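Local atomic coordinates of alpha-1,2-Mannosidase (Trichoderma reesei, PDB entry 1HCU), a protein that probably trims alpha-1,2-linked mannose residues from high-mannose N-glycans, as a calcium-dependent glycosidase of glycosyl hydrolase family 47. Residues D49-W54 and I103-G108; G220-F225 and G231-S236. One frame throughout, in Å; residues are numbered along the deposited sequence.

Contact 1: D49-W54 and I103-G108; sequences DERNGW and IRYLGG
Arg51 meets both Arg104 and Tyr105 of helix 98-117. It sits where two beta turns overlap, a type I turn from Asp49 to Asn52 and a type I' turn from Arg51 to Trp54. Its carbonyl O accepts a hydrogen bond from Tyr105 OH at 2.9 Å. The donor lies 17° from the carbonyl plane. The aliphatic part of the side chain covers the same hydroxyl end, with Arg51 CB 3.2 Å from Tyr105 OH and Arg51 CG 3.5 Å from Tyr105 CE1. The bend at chi2 (52°) carries CD over to the second arginine. Arg51 CD lies 3.7 Å from Arg104 CD and over one face of the Arg104 guanidinium. The two side chains cross at about a right angle. Arg51 NH1 and Arg104 NH1, of like charge, are 4.5 Å apart. Arg104 NH1 also has a salt bridge with Glu100, a predicted proton donor of the active site, and Ser451 OG is hydrogen-bonded to Arg104 NE. The contact lies inside the (alpha/alpha)7 barrel of the family 47 mannosidases, with a loop between strand 46-48 and helix 56-67 packed on a helix that carries a predicted catalytic residue. Asn52 CB lies over one face of the Trp54 indole, toward its rim. At the end of the turn, Trp54 also packs on Tyr105: Trp54 CB lies 3.5 Å from Tyr105 CZ. Its six-membered ring points an edge at the face of the tyrosine in a T-shaped pair, with centroids 5.6 Å apart and planes at 86°. Trp54 CE3 makes the close approach, 3.7 Å from Tyr105 CE1. Phe86 also meets the indole ring.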
ATOM      1  N   ASP A  49      -1.901 -19.575  -5.936  1.00 20.70           N
ATOM      2  CA  ASP A  49      -0.692 -18.952  -6.452  1.00 21.10           C
ATOM      3  C   ASP A  49      -1.034 -17.731  -7.319  1.00 21.62           C
ATOM      4  O   ASP A  49      -0.617 -17.649  -8.476  1.00 21.94           O
ATOM      5  CB  ASP A  49       0.135 -19.972  -7.244  1.00 18.83           C
ATOM      6  CG  ASP A  49       0.946 -20.898  -6.340  1.00 19.79           C
ATOM      7  OD1 ASP A  49       1.678 -20.386  -5.466  1.00 17.92           O
ATOM      8  OD2 ASP A  49       0.864 -22.138  -6.504  1.00 19.64           O
ATOM      9  N   GLU A  50      -1.795 -16.790  -6.749  1.00 22.78           N
ATOM     10  CA  GLU A  50      -2.202 -15.564  -7.453  1.00 24.26           C
ATOM     11  C   GLU A  50      -0.996 -14.716  -7.821  1.00 21.60           C
ATOM     12  O   GLU A  50      -1.049 -13.908  -8.744  1.00 21.54           O
ATOM     13  CB  GLU A  50      -3.127 -14.696  -6.586  1.00 27.81           C
ATOM     14  CG  GLU A  50      -4.438 -15.337  -6.171  1.00 35.35           C
ATOM     15  CD  GLU A  50      -5.326 -14.390  -5.353  1.00 39.54           C
ATOM     16  OE1 GLU A  50      -4.839 -13.808  -4.351  1.00 40.50           O
ATOM     17  OE2 GLU A  50      -6.514 -14.231  -5.711  1.00 41.35           O
ATOM     18  N   ARG A  51       0.085 -14.897  -7.078  1.00 20.35           N
ATOM     19  CA  ARG A  51       1.303 -14.136  -7.302  1.00 18.51           C
ATOM     20  C   ARG A  51       2.312 -14.940  -8.118  1.00 18.25           C
ATOM     21  O   ARG A  51       3.509 -14.957  -7.816  1.00 16.63           O
ATOM     22  CB  ARG A  51       1.903 -13.739  -5.951  1.00 17.88           C
ATOM     23  CG  ARG A  51       2.104 -12.236  -5.729  1.00 20.35           C
ATOM     24  CD  ARG A  51       0.838 -11.410  -5.994  1.00 18.11           C
ATOM     25  NE  ARG A  51       0.684 -11.120  -7.417  1.00 15.63           N
ATOM     26  CZ  ARG A  51      -0.423 -10.651  -7.977  1.00 17.42           C
ATOM     27  NH1 ARG A  51      -1.499 -10.405  -7.236  1.00 17.39           N
ATOM     28  NH2 ARG A  51      -0.459 -10.456  -9.288  1.00 15.74           N
ATOM     29  N   ASN A  52       1.817 -15.625  -9.142  1.00 16.44           N
ATOM     30  CA  ASN A  52       2.672 -16.408 -10.027  1.00 17.57           C
ATOM     31  C   ASN A  52       3.440 -17.565  -9.367  1.00 16.71           C
ATOM     32  O   ASN A  52       4.370 -18.111  -9.955  1.00 14.85           O
ATOM     33  CB  ASN A  52       3.648 -15.468 -10.745  1.00 17.66           C
ATOM     34  CG  ASN A  52       2.931 -14.400 -11.547  1.00 16.47           C
ATOM     35  OD1 ASN A  52       2.215 -14.704 -12.494  1.00 18.29           O
ATOM     36  ND2 ASN A  52       3.108 -13.145 -11.158  1.00 16.00           N
ATOM     37  N   GLY A  53       3.054 -17.928  -8.148  1.00 16.29           N
ATOM     38  CA  GLY A  53       3.696 -19.038  -7.473  1.00 16.41           C
ATOM     39  C   GLY A  53       5.135 -18.869  -7.011  1.00 18.20           C
ATOM     40  O   GLY A  53       5.855 -19.860  -6.853  1.00 17.09           O
ATOM     41  N   TRP A  54       5.562 -17.631  -6.789  1.00 17.02           N
ATOM     42  CA  TRP A  54       6.916 -17.386  -6.330  1.00 16.68           C
ATOM     43  C   TRP A  54       7.022 -17.363  -4.799  1.00 16.59           C
ATOM     44  O   TRP A  54       8.114 -17.214  -4.255  1.00 18.12           O
ATOM     45  CB  TRP A  54       7.461 -16.070  -6.918  1.00 15.07           C
ATOM     46  CG  TRP A  54       7.824 -16.164  -8.384  1.00 15.15           C
ATOM     47  CD1 TRP A  54       8.537 -17.167  -8.994  1.00 15.91           C
ATOM     48  CD2 TRP A  54       7.513 -15.213  -9.414  1.00 15.37           C
ATOM     49  NE1 TRP A  54       8.686 -16.897 -10.336  1.00 16.89           N
ATOM     50  CE2 TRP A  54       8.069 -15.706 -10.621  1.00 17.14           C
ATOM     51  CE3 TRP A  54       6.820 -13.994  -9.435  1.00 16.21           C
ATOM     52  CZ2 TRP A  54       7.953 -15.021 -11.837  1.00 16.15           C
ATOM     53  CZ3 TRP A  54       6.705 -13.312 -10.648  1.00 16.36           C
ATOM     54  CH2 TRP A  54       7.271 -13.832 -11.832  1.00 16.07           C
ATOM     55  N   ILE A 103       5.864  -4.232  -6.325  1.00 10.86           N
ATOM     56  CA  ILE A 103       5.660  -3.793  -4.951  1.00 12.11           C
ATOM     57  C   ILE A 103       5.841  -4.888  -3.897  1.00 12.86           C
ATOM     58  O   ILE A 103       6.303  -4.613  -2.783  1.00 11.56           O
ATOM     59  CB  ILE A 103       4.258  -3.125  -4.784  1.00 12.21           C
ATOM     60  CG1 ILE A 103       3.146  -4.167  -4.924  1.00 10.84           C
ATOM     61  CG2 ILE A 103       4.086  -2.023  -5.825  1.00  9.23           C
ATOM     62  CD1 ILE A 103       1.745  -3.619  -4.668  1.00 13.58           C
ATOM     63  N   ARG A 104       5.491  -6.125  -4.246  1.00 13.44           N
ATOM     64  CA  ARG A 104       5.628  -7.242  -3.303  1.00 14.00           C
ATOM     65  C   ARG A 104       7.010  -7.897  -3.314  1.00 13.54           C
ATOM     66  O   ARG A 104       7.747  -7.840  -2.333  1.00 14.44           O
ATOM     67  CB  ARG A 104       4.581  -8.325  -3.586  1.00 14.07           C
ATOM     68  CG  ARG A 104       3.149  -7.968  -3.237  1.00 15.93           C
ATOM     69  CD  ARG A 104       2.274  -9.209  -3.327  1.00 18.51           C
ATOM     70  NE  ARG A 104       0.886  -8.937  -2.982  1.00 23.10           N
ATOM     71  CZ  ARG A 104       0.120  -8.062  -3.621  1.00 25.52           C
ATOM     72  NH1 ARG A 104       0.620  -7.379  -4.642  1.00 23.80           N
ATOM     73  NH2 ARG A 104      -1.140  -7.870  -3.244  1.00 25.11           N
ATOM     74  N   TYR A 105       7.355  -8.522  -4.431  1.00 11.66           N
ATOM     75  CA  TYR A 105       8.624  -9.227  -4.539  1.00 13.33           C
ATOM     76  C   TYR A 105       9.863  -8.334  -4.533  1.00 13.21           C
ATOM     77  O   TYR A 105      10.704  -8.430  -3.642  1.00 12.49           O
ATOM     78  CB  TYR A 105       8.592 -10.114  -5.783  1.00 11.97           C
ATOM     79  CG  TYR A 105       7.595 -11.251  -5.655  1.00 14.58           C
ATOM     80  CD1 TYR A 105       6.444 -11.300  -6.444  1.00 14.02           C
ATOM     81  CD2 TYR A 105       7.825 -12.300  -4.759  1.00 16.57           C
ATOM     82  CE1 TYR A 105       5.548 -12.381  -6.348  1.00 15.50           C
ATOM     83  CE2 TYR A 105       6.943 -13.377  -4.656  1.00 16.72           C
ATOM     84  CZ  TYR A 105       5.810 -13.417  -5.455  1.00 15.24           C
ATOM     85  OH  TYR A 105       4.979 -14.517  -5.391  1.00 13.51           O
ATOM     86  N   LEU A 106       9.967  -7.463  -5.524  1.00 13.24           N
ATOM     87  CA  LEU A 106      11.091  -6.562  -5.606  1.00 15.51           C
ATOM     88  C   LEU A 106      11.163  -5.721  -4.318  1.00 14.36           C
ATOM     89  O   LEU A 106      12.219  -5.602  -3.693  1.00 14.31           O
ATOM     90  CB  LEU A 106      10.927  -5.679  -6.847  1.00 18.04           C
ATOM     91  CG  LEU A 106      12.168  -4.920  -7.290  1.00 23.06           C
ATOM     92  CD1 LEU A 106      13.307  -5.918  -7.454  1.00 25.37           C
ATOM     93  CD2 LEU A 106      11.901  -4.167  -8.597  1.00 23.22           C
ATOM     94  N   GLY A 107      10.029  -5.158  -3.909  1.00 14.54           N
ATOM     95  CA  GLY A 107      10.004  -4.361  -2.688  1.00 11.96           C
ATOM     96  C   GLY A 107      10.388  -5.169  -1.463  1.00 10.05           C
ATOM     97  O   GLY A 107      11.210  -4.741  -0.652  1.00  9.57           O
ATOM     98  N   GLY A 108       9.795  -6.352  -1.331  1.00 10.22           N
ATOM     99  CA  GLY A 108      10.085  -7.208  -0.191  1.00 11.26           C
ATOM    100  C   GLY A 108      11.540  -7.627  -0.084  1.00 11.28           C
ATOM    101  O   GLY A 108      12.098  -7.653   1.013  1.00 12.28           O
TER

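Contact 2: G220-F225 and G231-S236; sequences GLIGTF and GTFQDS
From Ile222 to Phe225 and from Thr232 to Ser236 the two chains run 115° apart, and they come closest at Gly223 and Ser236, whose CA atoms are 4.3 Å apart. Asp235 carries the polar contact. Its OD1 accepts Thr224 N at 2.7 Å in a nearly straight bond (170°). Its OD2 accepts Phe225 N at 3.0 Å. Each oxygen uses its syn lone pair, so one carboxylate holds two successive peptide N-H groups. Asp235 CG stands between its backbone N and carbonyl carbon (chi1 65°), which turns the carboxylate to the facing chain. OD1 also accepts Ser237 N. Asp235 OD2 lies at the edge of the Phe225 ring, near its plane, 3.3 Å from Phe225 CD1. The bonds tie together the two ends of a short excursion through strand 225-227 and the glycosylated Asn230, on the outer part of the fold. An alanine in place of this aspartate would probably leave the amides of Thr224 and Phe225 without this acceptor. Gly223 packs close against the backbone of Asp235: its CA is 3.3 Å from Asp235 O, in a CA-H...O contact, and a CB there would clash with that oxygen. Phe233 fills the inner side. Its ring edge meets Gly223 O, and its CE2 lies 3.8 Å from Ile222 CB. Toward the surface, Gln234 CG lies 3.5 Å from Phe225 O, while Gln234 NE2 approaches Phe225 CB at 3.7 Å.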
ATOM      1  N   GLY A 220      -2.396  19.266 -11.238  1.00 10.17           N
ATOM      2  CA  GLY A 220      -1.868  18.136 -10.492  1.00 10.21           C
ATOM      3  C   GLY A 220      -2.753  16.897 -10.505  1.00  9.01           C
ATOM      4  O   GLY A 220      -2.270  15.794 -10.254  1.00  8.00           O
ATOM      5  N   LEU A 221      -4.041  17.072 -10.791  1.00  7.56           N
ATOM      6  CA  LEU A 221      -4.973  15.950 -10.838  1.00  8.50           C
ATOM      7  C   LEU A 221      -5.113  15.448 -12.272  1.00  9.35           C
ATOM      8  O   LEU A 221      -5.979  15.898 -13.036  1.00  9.60           O
ATOM      9  CB  LEU A 221      -6.336  16.361 -10.268  1.00  5.36           C
ATOM     10  CG  LEU A 221      -6.247  16.747  -8.786  1.00  9.18           C
ATOM     11  CD1 LEU A 221      -7.625  17.113  -8.238  1.00  9.53           C
ATOM     12  CD2 LEU A 221      -5.652  15.578  -7.997  1.00  9.07           C
ATOM     13  N   ILE A 222      -4.238  14.506 -12.610  1.00  8.16           N
ATOM     14  CA  ILE A 222      -4.151  13.901 -13.935  1.00  7.75           C
ATOM     15  C   ILE A 222      -5.178  12.819 -14.228  1.00  6.42           C
ATOM     16  O   ILE A 222      -5.957  12.425 -13.361  1.00  9.40           O
ATOM     17  CB  ILE A 222      -2.730  13.302 -14.151  1.00  8.96           C
ATOM     18  CG1 ILE A 222      -2.452  12.181 -13.133  1.00  8.76           C
ATOM     19  CG2 ILE A 222      -1.685  14.403 -13.974  1.00  9.64           C
ATOM     20  CD1 ILE A 222      -1.147  11.408 -13.377  1.00  5.71           C
ATOM     21  N   GLY A 223      -5.162  12.339 -15.469  1.00  7.56           N
ATOM     22  CA  GLY A 223      -6.079  11.291 -15.894  1.00  5.72           C
ATOM     23  C   GLY A 223      -5.622   9.936 -15.377  1.00  6.88           C
ATOM     24  O   GLY A 223      -4.575   9.837 -14.741  1.00  7.38           O
ATOM     25  N   THR A 224      -6.391   8.892 -15.671  1.00  7.28           N
ATOM     26  CA  THR A 224      -6.101   7.546 -15.200  1.00  9.08           C
ATOM     27  C   THR A 224      -5.336   6.636 -16.167  1.00 10.15           C
ATOM     28  O   THR A 224      -4.448   5.894 -15.753  1.00  9.57           O
ATOM     29  CB  THR A 224      -7.414   6.827 -14.794  1.00 11.48           C
ATOM     30  OG1 THR A 224      -8.090   7.588 -13.788  1.00 14.38           O
ATOM     31  CG2 THR A 224      -7.129   5.434 -14.248  1.00  9.15           C
ATOM     32  N   PHE A 225      -5.681   6.688 -17.449  1.00 12.29           N
ATOM     33  CA  PHE A 225      -5.028   5.829 -18.436  1.00 13.34           C
ATOM     34  C   PHE A 225      -4.107   6.550 -19.410  1.00 13.85           C
ATOM     35  O   PHE A 225      -4.454   7.594 -19.964  1.00 11.73           O
ATOM     36  CB  PHE A 225      -6.086   5.036 -19.198  1.00 11.82           C
ATOM     37  CG  PHE A 225      -7.061   4.323 -18.298  1.00 11.76           C
ATOM     38  CD1 PHE A 225      -8.354   4.815 -18.120  1.00 11.28           C
ATOM     39  CD2 PHE A 225      -6.681   3.168 -17.617  1.00  9.26           C
ATOM     40  CE1 PHE A 225      -9.256   4.165 -17.283  1.00 11.96           C
ATOM     41  CE2 PHE A 225      -7.575   2.510 -16.775  1.00  9.23           C
ATOM     42  CZ  PHE A 225      -8.865   3.009 -16.609  1.00 13.11           C
ATOM     43  N   GLY A 231       2.457   7.752 -24.861  1.00 19.94           N
ATOM     44  CA  GLY A 231       2.409   8.313 -23.523  1.00 17.70           C
ATOM     45  C   GLY A 231       1.481   9.492 -23.300  1.00 17.50           C
ATOM     46  O   GLY A 231       1.744  10.330 -22.445  1.00 17.37           O
ATOM     47  N   THR A 232       0.392   9.572 -24.049  1.00 17.54           N
ATOM     48  CA  THR A 232      -0.535  10.686 -23.871  1.00 17.43           C
ATOM     49  C   THR A 232      -1.769  10.246 -23.101  1.00 16.21           C
ATOM     50  O   THR A 232      -2.163   9.085 -23.164  1.00 16.69           O
ATOM     51  CB  THR A 232      -0.981  11.260 -25.231  1.00 18.41           C
ATOM     52  OG1 THR A 232      -1.762  10.282 -25.927  1.00 17.14           O
ATOM     53  CG2 THR A 232       0.235  11.629 -26.076  1.00 16.22           C
ATOM     54  N   PHE A 233      -2.373  11.166 -22.358  1.00 17.19           N
ATOM     55  CA  PHE A 233      -3.576  10.831 -21.597  1.00 17.67           C
ATOM     56  C   PHE A 233      -4.795  10.876 -22.497  1.00 19.81           C
ATOM     57  O   PHE A 233      -4.841  11.633 -23.466  1.00 18.15           O
ATOM     58  CB  PHE A 233      -3.781  11.799 -20.430  1.00 14.93           C
ATOM     59  CG  PHE A 233      -2.771  11.651 -19.332  1.00 12.95           C
ATOM     60  CD1 PHE A 233      -1.451  12.041 -19.528  1.00 10.46           C
ATOM     61  CD2 PHE A 233      -3.139  11.118 -18.102  1.00 10.57           C
ATOM     62  CE1 PHE A 233      -0.510  11.903 -18.516  1.00 12.38           C
ATOM     63  CE2 PHE A 233      -2.204  10.976 -17.079  1.00 14.06           C
ATOM     64  CZ  PHE A 233      -0.884  11.369 -17.285  1.00 11.23           C
ATOM     65  N   GLN A 234      -5.792  10.066 -22.159  1.00 23.94           N
ATOM     66  CA  GLN A 234      -7.022   9.990 -22.938  1.00 28.16           C
ATOM     67  C   GLN A 234      -8.275  10.280 -22.111  1.00 29.35           C
ATOM     68  O   GLN A 234      -9.398  10.160 -22.614  1.00 29.92           O
ATOM     69  CB  GLN A 234      -7.144   8.601 -23.535  1.00 31.96           C
ATOM     70  CG  GLN A 234      -6.888   7.530 -22.513  1.00 35.51           C
ATOM     71  CD  GLN A 234      -7.434   6.208 -22.946  1.00 38.61           C
ATOM     72  OE1 GLN A 234      -7.090   5.700 -24.018  1.00 41.63           O
ATOM     73  NE2 GLN A 234      -8.303   5.633 -22.119  1.00 40.55           N
ATOM     74  N   ASP A 235      -8.081  10.645 -20.845  1.00 28.25           N
ATOM     75  CA  ASP A 235      -9.202  10.949 -19.960  1.00 26.12           C
ATOM     76  C   ASP A 235      -8.789  11.944 -18.873  1.00 24.59           C
ATOM     77  O   ASP A 235      -7.599  12.197 -18.668  1.00 23.94           O
ATOM     78  CB  ASP A 235      -9.715   9.663 -19.314  1.00 25.97           C
ATOM     79  CG  ASP A 235      -8.692   9.031 -18.386  1.00 26.86           C
ATOM     80  OD1 ASP A 235      -8.489   9.563 -17.276  1.00 24.51           O
ATOM     81  OD2 ASP A 235      -8.084   8.009 -18.777  1.00 29.66           O
ATOM     82  N   SER A 236      -9.779  12.503 -18.186  1.00 20.87           N
ATOM     83  CA  SER A 236      -9.526  13.456 -17.120  1.00 18.79           C
ATOM     84  C   SER A 236     -10.172  12.985 -15.817  1.00 17.92           C
ATOM     85  O   SER A 236     -10.643  13.799 -15.022  1.00 19.10           O
ATOM     86  CB  SER A 236     -10.080  14.830 -17.506  1.00 19.62           C
ATOM     87  OG  SER A 236      -9.507  15.283 -18.723  1.00 21.52           O
TER

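In the fold
The two contacts share no helix or strand. Their centres are 28 Å apart and their nearest atoms about 15 Å, and the two follow one another along the chain. Contact 1 is buried, about 14 Å from the centre of the chain, and joins a loop to a helix across 48 intervening residues. Contact 2 is only partly buried, about 22 Å from the centre, and joins two segments, mostly loop, separated by five residues. Aromatic and arginine side chains dominate the first, near a predicted proton donor. A carboxylate binding backbone amides dominates the second, near an attached glycan.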